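Local coordinates for protein terminal uridylyltransferase 1 (Trypanosoma brucei, PDB 5HZD) that catalyses the addition of uridines from UTP to the 3' ends of guide, ribosomal and some messenger RNAs during mitochondrial RNA editing, at residues S336-I341 and L473-H478; H414-L419 and T425-L430. All coordinates share one frame; numbering follows the deposited sequence. Where two conformers were deposited one is given.

Contact 1 of 2, residues S336-I341 and L473-H478. With SO4 (sulfate ion), chain C.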
ATOM      1  N   SER A 336       4.740  -3.919   5.639  1.00 13.46           N
ATOM      2  CA  SER A 336       3.494  -4.596   5.304  1.00 13.41           C
ATOM      3  C   SER A 336       3.673  -5.535   4.120  1.00 13.89           C
ATOM      4  O   SER A 336       3.072  -6.627   4.071  1.00 13.61           O
ATOM      5  CB  SER A 336       2.386  -3.584   5.022  1.00 15.47           C
ATOM      6  OG  SER A 336       2.075  -2.887   6.234  1.00 18.09           O
ATOM      7  N   TYR A 337       4.507  -5.154   3.165  1.00 14.94           N
ATOM      8  CA  TYR A 337       4.790  -6.027   2.037  1.00 14.69           C
ATOM      9  C   TYR A 337       5.405  -7.339   2.527  1.00 13.79           C
ATOM     10  O   TYR A 337       4.999  -8.407   2.060  1.00 12.54           O
ATOM     11  CB  TYR A 337       5.761  -5.318   1.079  1.00 16.15           C
ATOM     12  CG  TYR A 337       6.052  -6.002  -0.246  1.00 17.30           C
ATOM     13  CD1 TYR A 337       5.035  -6.474  -1.058  1.00 16.79           C
ATOM     14  CD2 TYR A 337       7.356  -6.066  -0.732  1.00 18.10           C
ATOM     15  CE1 TYR A 337       5.316  -7.056  -2.312  1.00 18.00           C
ATOM     16  CE2 TYR A 337       7.647  -6.634  -1.987  1.00 20.20           C
ATOM     17  CZ  TYR A 337       6.623  -7.125  -2.763  1.00 21.31           C
ATOM     18  OH  TYR A 337       6.921  -7.688  -4.004  1.00 21.93           O
ATOM     19  N   ALA A 338       6.352  -7.269   3.456  1.00 12.22           N
ATOM     20  CA  ALA A 338       6.988  -8.492   3.978  1.00 12.11           C
ATOM     21  C   ALA A 338       5.954  -9.426   4.630  1.00 11.23           C
ATOM     22  O   ALA A 338       6.023 -10.674   4.484  1.00 10.86           O
ATOM     23  CB  ALA A 338       8.068  -8.144   4.970  1.00 11.78           C
ATOM     24  N   ILE A 339       5.008  -8.844   5.367  1.00 10.91           N
ATOM     25  CA  ILE A 339       3.972  -9.656   6.020  1.00 10.55           C
ATOM     26  C   ILE A 339       3.100 -10.333   4.959  1.00 10.67           C
ATOM     27  O   ILE A 339       2.766 -11.505   5.092  1.00 12.07           O
ATOM     28  CB  ILE A 339       3.102  -8.823   6.986  1.00 11.45           C
ATOM     29  CG1 ILE A 339       3.966  -8.148   8.068  1.00 13.39           C
ATOM     30  CG2 ILE A 339       2.046  -9.726   7.709  1.00 10.79           C
ATOM     31  CD1 ILE A 339       4.857  -9.111   8.875  1.00 16.12           C
ATOM     32  N   ASN A 340       2.737  -9.614   3.889  1.00 11.49           N
ATOM     33  CA  ASN A 340       1.963 -10.255   2.823  1.00 11.66           C
ATOM     34  C   ASN A 340       2.749 -11.401   2.180  1.00 10.46           C
ATOM     35  O   ASN A 340       2.177 -12.448   1.830  1.00 10.57           O
ATOM     36  CB  ASN A 340       1.576  -9.237   1.745  1.00 11.42           C
ATOM     37  CG  ASN A 340       0.319  -8.482   2.076  1.00 16.51           C
ATOM     38  OD1 ASN A 340      -0.635  -9.044   2.597  1.00 16.59           O
ATOM     39  ND2 ASN A 340       0.309  -7.189   1.767  1.00 17.38           N
ATOM     40  N   ILE A 341       4.073 -11.234   2.037  1.00 10.51           N
ATOM     41  CA  ILE A 341       4.874 -12.314   1.482  0.77 10.70           C
ATOM     42  C   ILE A 341       4.883 -13.520   2.432  1.00 10.85           C
ATOM     43  O   ILE A 341       4.792 -14.667   1.971  1.00 11.32           O
ATOM     44  CB  ILE A 341       6.292 -11.845   1.118  0.77 10.79           C
ATOM     45  CG1 ILE A 341       6.192 -10.853  -0.049  0.77 12.72           C
ATOM     46  CG2 ILE A 341       7.196 -13.046   0.747  0.77 11.07           C
ATOM     47  CD1 ILE A 341       7.437  -9.973  -0.222  0.77 12.48           C
ATOM     48  N   LEU A 473      18.139  -8.705  -1.587  1.00 18.15           N
ATOM     49  CA  LEU A 473      17.562  -7.860  -0.551  1.00 15.44           C
ATOM     50  C   LEU A 473      16.750  -8.714   0.405  1.00 15.31           C
ATOM     51  O   LEU A 473      15.754  -9.317   0.011  1.00 16.39           O
ATOM     52  CB  LEU A 473      16.643  -6.799  -1.164  1.00 15.55           C
ATOM     53  CG  LEU A 473      16.017  -5.852  -0.136  1.00 18.36           C
ATOM     54  CD1 LEU A 473      17.071  -4.985   0.551  1.00 18.24           C
ATOM     55  CD2 LEU A 473      14.913  -4.995  -0.816  1.00 20.45           C
ATOM     56  N   ASN A 474      17.202  -8.770   1.650  1.00 13.51           N
ATOM     57  CA  ASN A 474      16.458  -9.423   2.713  1.00 12.80           C
ATOM     58  C   ASN A 474      15.521  -8.447   3.382  1.00 15.39           C
ATOM     59  O   ASN A 474      15.970  -7.452   3.965  1.00 15.22           O
ATOM     60  CB  ASN A 474      17.419 -10.019   3.771  1.00 13.50           C
ATOM     61  CG  ASN A 474      16.676 -10.767   4.882  1.00 13.75           C
ATOM     62  OD1 ASN A 474      15.508 -11.109   4.721  1.00 13.22           O
ATOM     63  ND2 ASN A 474      17.351 -11.001   6.024  1.00 13.80           N
ATOM     64  N   LEU A 475      14.225  -8.730   3.336  1.00 13.12           N
ATOM     65  CA  LEU A 475      13.269  -7.855   4.015  1.00 13.13           C
ATOM     66  C   LEU A 475      13.450  -7.905   5.535  1.00 15.55           C
ATOM     67  O   LEU A 475      12.998  -7.010   6.252  1.00 18.46           O
ATOM     68  CB  LEU A 475      11.818  -8.133   3.580  1.00 14.18           C
ATOM     69  CG  LEU A 475      11.633  -8.051   2.058  1.00 17.64           C
ATOM     70  CD1 LEU A 475      10.184  -8.323   1.678  1.00 15.45           C
ATOM     71  CD2 LEU A 475      12.026  -6.656   1.565  1.00 19.46           C
ATOM     72  N   GLY A 476      14.140  -8.928   6.037  1.00 14.75           N
ATOM     73  CA  GLY A 476      14.494  -8.954   7.441  1.00 14.24           C
ATOM     74  C   GLY A 476      15.911  -8.500   7.792  1.00 13.33           C
ATOM     75  O   GLY A 476      16.436  -8.860   8.858  1.00 14.54           O
ATOM     76  N   ARG A 477      16.541  -7.728   6.904  1.00 14.61           N
ATOM     77  CA  ARG A 477      17.933  -7.347   7.057  1.00 15.05           C
ATOM     78  C   ARG A 477      18.292  -6.548   8.296  1.00 14.69           C
ATOM     79  O   ARG A 477      19.469  -6.478   8.658  1.00 18.19           O
ATOM     80  CB  ARG A 477      18.424  -6.592   5.814  1.00 16.08           C
ATOM     81  CG  ARG A 477      17.716  -5.259   5.600  1.00 17.11           C
ATOM     82  CD  ARG A 477      17.969  -4.689   4.204  1.00 19.67           C
ATOM     83  NE  ARG A 477      17.168  -3.466   3.994  1.00 20.48           N
ATOM     84  CZ  ARG A 477      15.867  -3.454   3.715  1.00 26.87           C
ATOM     85  NH1 ARG A 477      15.178  -4.598   3.621  1.00 25.98           N
ATOM     86  NH2 ARG A 477      15.240  -2.295   3.533  1.00 26.14           N
ATOM     87  N   HIS A 478      17.313  -5.928   8.947  1.00 14.42           N
ATOM     88  CA  HIS A 478      17.637  -5.193  10.173  1.00 16.64           C
ATOM     89  C   HIS A 478      17.277  -5.959  11.435  1.00 17.85           C
ATOM     90  O   HIS A 478      17.426  -5.424  12.543  1.00 19.34           O
ATOM     91  CB  HIS A 478      16.936  -3.822  10.226  1.00 18.30           C
ATOM     92  CG  HIS A 478      17.175  -2.966   9.018  1.00 20.01           C
ATOM     93  ND1 HIS A 478      18.422  -2.489   8.672  1.00 25.76           N
ATOM     94  CD2 HIS A 478      16.316  -2.499   8.082  1.00 23.23           C
ATOM     95  CE1 HIS A 478      18.320  -1.772   7.565  1.00 27.43           C
ATOM     96  NE2 HIS A 478      17.055  -1.759   7.191  1.00 26.53           N
TER
HETATM   97  S   SO4 C 702      18.232   0.109   4.034  1.00 61.63           S
HETATM   98  O1  SO4 C 702      17.929   0.399   2.636  1.00 64.71           O
HETATM   99  O2  SO4 C 702      19.118   1.145   4.572  1.00 62.32           O
HETATM  100  O3  SO4 C 702      18.901  -1.191   4.122  1.00 59.16           O
HETATM  101  O4  SO4 C 702      16.979   0.083   4.792  1.00 60.25           O

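Contact 2 of 2, residues H414-L419 and T425-L430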
ATOM      1  N   HIS A 414      17.500 -22.075   8.634  1.00 17.00           N
ATOM      2  CA  HIS A 414      18.176 -22.492   7.410  1.00 17.30           C
ATOM      3  C   HIS A 414      17.511 -22.094   6.102  1.00 15.11           C
ATOM      4  O   HIS A 414      18.165 -22.138   5.047  1.00 16.86           O
ATOM      5  CB  HIS A 414      18.416 -23.998   7.424  1.00 19.91           C
ATOM      6  CG  HIS A 414      19.313 -24.418   8.536  1.00 22.67           C
ATOM      7  ND1 HIS A 414      20.654 -24.095   8.560  1.00 29.73           N
ATOM      8  CD2 HIS A 414      19.056 -25.071   9.692  1.00 25.74           C
ATOM      9  CE1 HIS A 414      21.194 -24.564   9.673  1.00 36.37           C
ATOM     10  NE2 HIS A 414      20.247 -25.161  10.375  1.00 33.06           N
ATOM     11  N   ASN A 415      16.234 -21.713   6.152  1.00 14.75           N
ATOM     12  CA  ASN A 415      15.488 -21.441   4.931  1.00 14.29           C
ATOM     13  C   ASN A 415      15.033 -19.994   4.814  1.00 13.85           C
ATOM     14  O   ASN A 415      15.134 -19.224   5.756  1.00 13.76           O
ATOM     15  CB  ASN A 415      14.273 -22.368   4.846  1.00 19.81           C
ATOM     16  CG  ASN A 415      14.666 -23.830   4.626  1.00 20.63           C
ATOM     17  OD1 ASN A 415      15.785 -24.149   4.161  1.00 17.80           O
ATOM     18  ND2 ASN A 415      13.734 -24.733   4.931  1.00 17.57           N
ATOM     19  N   VAL A 416      14.527 -19.651   3.643  1.00 15.35           N
ATOM     20  CA  VAL A 416      14.148 -18.280   3.341  1.00 13.26           C
ATOM     21  C   VAL A 416      12.716 -18.288   2.851  1.00 13.93           C
ATOM     22  O   VAL A 416      12.345 -19.118   2.020  1.00 13.09           O
ATOM     23  CB  VAL A 416      15.019 -17.753   2.183  1.00 13.43           C
ATOM     24  CG1 VAL A 416      14.573 -16.320   1.763  1.00 13.27           C
ATOM     25  CG2 VAL A 416      16.523 -17.810   2.548  1.00 13.89           C
ATOM     26  N   ILE A 417      11.910 -17.356   3.346  1.00 12.53           N
ATOM     27  CA  ILE A 417      10.543 -17.155   2.828  1.00 12.21           C
ATOM     28  C   ILE A 417      10.682 -16.499   1.465  1.00 12.15           C
ATOM     29  O   ILE A 417      11.147 -15.361   1.362  1.00 13.20           O
ATOM     30  CB  ILE A 417       9.761 -16.263   3.802  1.00 11.91           C
ATOM     31  CG1 ILE A 417       9.642 -16.958   5.178  1.00 12.04           C
ATOM     32  CG2 ILE A 417       8.360 -15.953   3.260  1.00 11.62           C
ATOM     33  CD1 ILE A 417       8.926 -16.133   6.271  1.00 12.40           C
ATOM     34  N   SER A 418      10.341 -17.215   0.398  1.00 12.41           N
ATOM     35  CA  SER A 418      10.616 -16.696  -0.932  1.00 12.33           C
ATOM     36  C   SER A 418       9.583 -17.166  -1.930  1.00 12.80           C
ATOM     37  O   SER A 418       9.209 -18.351  -1.949  1.00 12.51           O
ATOM     38  CB  SER A 418      12.008 -17.145  -1.416  1.00 12.76           C
ATOM     39  OG  SER A 418      12.192 -16.661  -2.744  1.00 15.98           O
ATOM     40  N   LEU A 419       9.098 -16.220  -2.737  1.00 12.15           N
ATOM     41  CA  LEU A 419       8.176 -16.540  -3.833  1.00 12.22           C
ATOM     42  C   LEU A 419       8.925 -16.629  -5.150  1.00 12.57           C
ATOM     43  O   LEU A 419       8.317 -16.795  -6.205  1.00 14.19           O
ATOM     44  CB  LEU A 419       7.074 -15.465  -3.940  1.00 11.87           C
ATOM     45  CG  LEU A 419       6.287 -15.211  -2.659  1.00 12.09           C
ATOM     46  CD1 LEU A 419       5.309 -14.070  -2.940  1.00 14.85           C
ATOM     47  CD2 LEU A 419       5.594 -16.489  -2.297  1.00 17.25           C
ATOM     48  N   THR A 425      13.667 -22.538  -0.602  1.00 16.17           N
ATOM     49  CA  THR A 425      14.867 -21.721  -0.813  1.00 15.67           C
ATOM     50  C   THR A 425      15.701 -21.771   0.467  1.00 14.59           C
ATOM     51  O   THR A 425      15.231 -21.385   1.539  1.00 16.60           O
ATOM     52  CB  THR A 425      14.470 -20.250  -1.051  1.00 16.16           C
ATOM     53  OG1 THR A 425      13.727 -20.166  -2.266  1.00 15.76           O
ATOM     54  CG2 THR A 425      15.708 -19.376  -1.194  1.00 15.91           C
ATOM     55  N   THR A 426      16.931 -22.259   0.391  1.00 16.42           N
ATOM     56  CA  THR A 426      17.774 -22.255   1.582  1.00 18.08           C
ATOM     57  C   THR A 426      18.550 -20.940   1.647  1.00 15.27           C
ATOM     58  O   THR A 426      18.713 -20.265   0.637  1.00 15.30           O
ATOM     59  CB  THR A 426      18.754 -23.433   1.596  1.00 20.05           C
ATOM     60  OG1 THR A 426      19.707 -23.285   0.542  1.00 21.59           O
ATOM     61  CG2 THR A 426      17.993 -24.777   1.448  1.00 20.41           C
ATOM     62  N   LYS A 427      18.995 -20.556   2.839  1.00 15.29           N
ATOM     63  CA  LYS A 427      19.856 -19.380   2.962  1.00 15.38           C
ATOM     64  C   LYS A 427      21.091 -19.502   2.085  1.00 16.27           C
ATOM     65  O   LYS A 427      21.461 -18.533   1.396  1.00 15.93           O
ATOM     66  CB  LYS A 427      20.244 -19.150   4.428  1.00 15.48           C
ATOM     67  CG  LYS A 427      19.027 -18.750   5.278  1.00 14.95           C
ATOM     68  CD  LYS A 427      19.442 -18.431   6.698  1.00 15.12           C
ATOM     69  CE  LYS A 427      18.175 -18.242   7.587  1.00 15.86           C
ATOM     70  NZ  LYS A 427      18.554 -17.844   8.989  1.00 16.88           N
ATOM     71  N   ARG A 428      21.678 -20.701   2.052  1.00 16.44           N
ATOM     72  CA  ARG A 428      22.881 -20.950   1.268  1.00 17.89           C
ATOM     73  C   ARG A 428      22.627 -20.676  -0.222  1.00 18.37           C
ATOM     74  O   ARG A 428      23.495 -20.135  -0.900  1.00 18.29           O
ATOM     75  CB  ARG A 428      23.423 -22.360   1.524  1.00 17.63           C
ATOM     76  CG  ARG A 428      24.684 -22.648   0.716  1.00 28.85           C
ATOM     77  CD  ARG A 428      25.214 -24.033   1.031  1.00 41.69           C
ATOM     78  NE  ARG A 428      25.695 -24.131   2.410  1.00 47.94           N
ATOM     79  CZ  ARG A 428      26.959 -23.929   2.779  1.00 45.76           C
ATOM     80  NH1 ARG A 428      27.875 -23.612   1.871  1.00 42.57           N
ATOM     81  NH2 ARG A 428      27.305 -24.037   4.055  1.00 48.54           N
ATOM     82  N   MET A 429      21.410 -20.947  -0.710  1.00 18.66           N
ATOM     83  CA  MET A 429      21.120 -20.684  -2.132  1.00 17.32           C
ATOM     84  C   MET A 429      21.300 -19.213  -2.467  1.00 16.90           C
ATOM     85  O   MET A 429      21.783 -18.877  -3.544  1.00 17.67           O
ATOM     86  CB  MET A 429      19.705 -21.171  -2.526  1.00 18.59           C
ATOM     87  CG  MET A 429      19.590 -22.699  -2.584  1.00 22.63           C
ATOM     88  SD  MET A 429      17.859 -23.148  -2.737  1.00 26.57           S
ATOM     89  CE  MET A 429      17.560 -22.041  -4.109  1.00 22.19           C
ATOM     90  N   LEU A 430      20.950 -18.312  -1.534  1.00 15.91           N
ATOM     91  CA  LEU A 430      21.050 -16.873  -1.796  1.00 15.70           C
ATOM     92  C   LEU A 430      22.356 -16.241  -1.317  1.00 16.10           C
ATOM     93  O   LEU A 430      22.572 -15.045  -1.518  1.00 18.43           O
ATOM     94  CB  LEU A 430      19.880 -16.147  -1.118  1.00 15.02           C
ATOM     95  CG  LEU A 430      18.476 -16.659  -1.471  1.00 16.11           C
ATOM     96  CD1 LEU A 430      17.394 -15.704  -0.929  1.00 15.44           C
ATOM     97  CD2 LEU A 430      18.295 -16.798  -2.971  1.00 15.35           C
TER
HETATM   98  O   HOH W   1      21.036 -22.723   4.362  1.00 22.12           O
HETATM   99  O   HOH W   2      11.625 -21.430   0.854  1.00 20.56           O
HETATM  100  O   HOH W   3      11.049 -20.729  -1.809  1.00 15.72           O

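Contact 1 of 2, residues S336-I341 and L473-H478
L475 meets helix 336-349 chiefly through CD1: with CG beside its backbone N (chi1 -55°) and CD1 fully extended beyond it, the branch rests on A338 CB at 3.9 Å, L475 CB lying next to the same methyl. L475 CD1 also comes obliquely to Y337 CD2 at 4.3 Å. In the conformer of I341 described here, one of two deposited, its CD1 lies 3.7 Å from L475 CD1, the side chains crossing at about a right angle, and covers one face of the Y337 ring above its centre. Y337 and S336 bind UTP, and a tyrosine at this place probably stacks on uracil, as in related uridylyltransferases.

The loop holding L475 is stiffened by N474, at the end of what is thought to be the nucleotide recognition motif. N474 OD1 accepts from G476 N at 2.9 Å, an Asx turn within the type I turn from N474 to R477; further bonds tie OD1 to I465 N and ND2 to R460 O and L463 O. N474 O takes R477 N and R477 NH1 from opposite faces of its plane, NH1 at 3.0 Å, with N474 O in the guanidinium plane. This fixes R477, whose NE gives a nearly straight bond to sulfate O3 (2.9 Å); R477 NH2 donates to O4, which H478 NE2 shares at 3.0 Å. The interface is thus apolar, with no hydrogen bond across it, whereas the polar loop behind it binds an anion, probably from the crystallisation liquor, that would favour a protonated H478.

Contact 2 of 2, residues H414-L419 and T425-L430
In a short, weakly bonded beta hairpin of strands 415-416 and 425-426, which runs straight into a weak helical turn at 427-430, V416 N donates to T425 O at 2.8 Å. The pairing is antiparallel and brief. N415 faces T426 as a non-hydrogen-bonded pair with diverging side chains, while between V416 O and T425 N stands a water, 2.7 Å from V416 O and 2.7 Å from T425 N. Just past the hairpin, K427 N gives H414 O a nearly straight bond (2.8 Å, 174°), and H414 O also accepts from a second water that takes R428 N, so the helical turn is tied to the residue leading into the opposing strand.

V416 supplies the apolar contact. Its CG1 is anti to the backbone N (chi1 176°) and meets L430 CD1 at 3.9 Å, whereas CG2 packs against the backbone and CG of K427; the face is completed by T425 CG2 lying against V416 CB. K427 is extended beyond CG. Its aliphatic chain runs alongside the H414 carbonyl, with CE near N415 O, and NZ ends among the backbone oxygens of W412, Y461 and E462, so that the buried ammonium is met by carbonyls. Farther along, S418 CB sits 3.6 Å from T425 OG1, which is bonded to R421 NH1; S418 OG instead has E466 OE1 as partner.

T426 is the N-cap of the helix and forms a capping box with M429: T426 OG1, set between the backbone N and the carbonyl carbon (chi1 67°), accepts from M429 N at 3.2 Å, and T426 N returns a weak bond to M429 SD at 3.4 Å.

Both contacts are partly buried, but contact 1 lies nearer the centre of the chain and at the UTP site, while contact 2 sits farther out, with water-bridged strands and a helical turn exposed at R428 and M429. Contact 2 is nested inside the chain loop that contact 1 closes. Their centres are 13 Å apart and they meet where I341 O packs against I417. Adjacent residues of the nucleotide recognition motif serve one contact each: I465 bonds to N474 of contact 1, and E466 holds S418 and I417 of contact 2. Contact 1 joins distant parts of the chain by apolar packing, without hydrogen bonds; contact 2 joins close neighbours mainly by backbone bonds and waters.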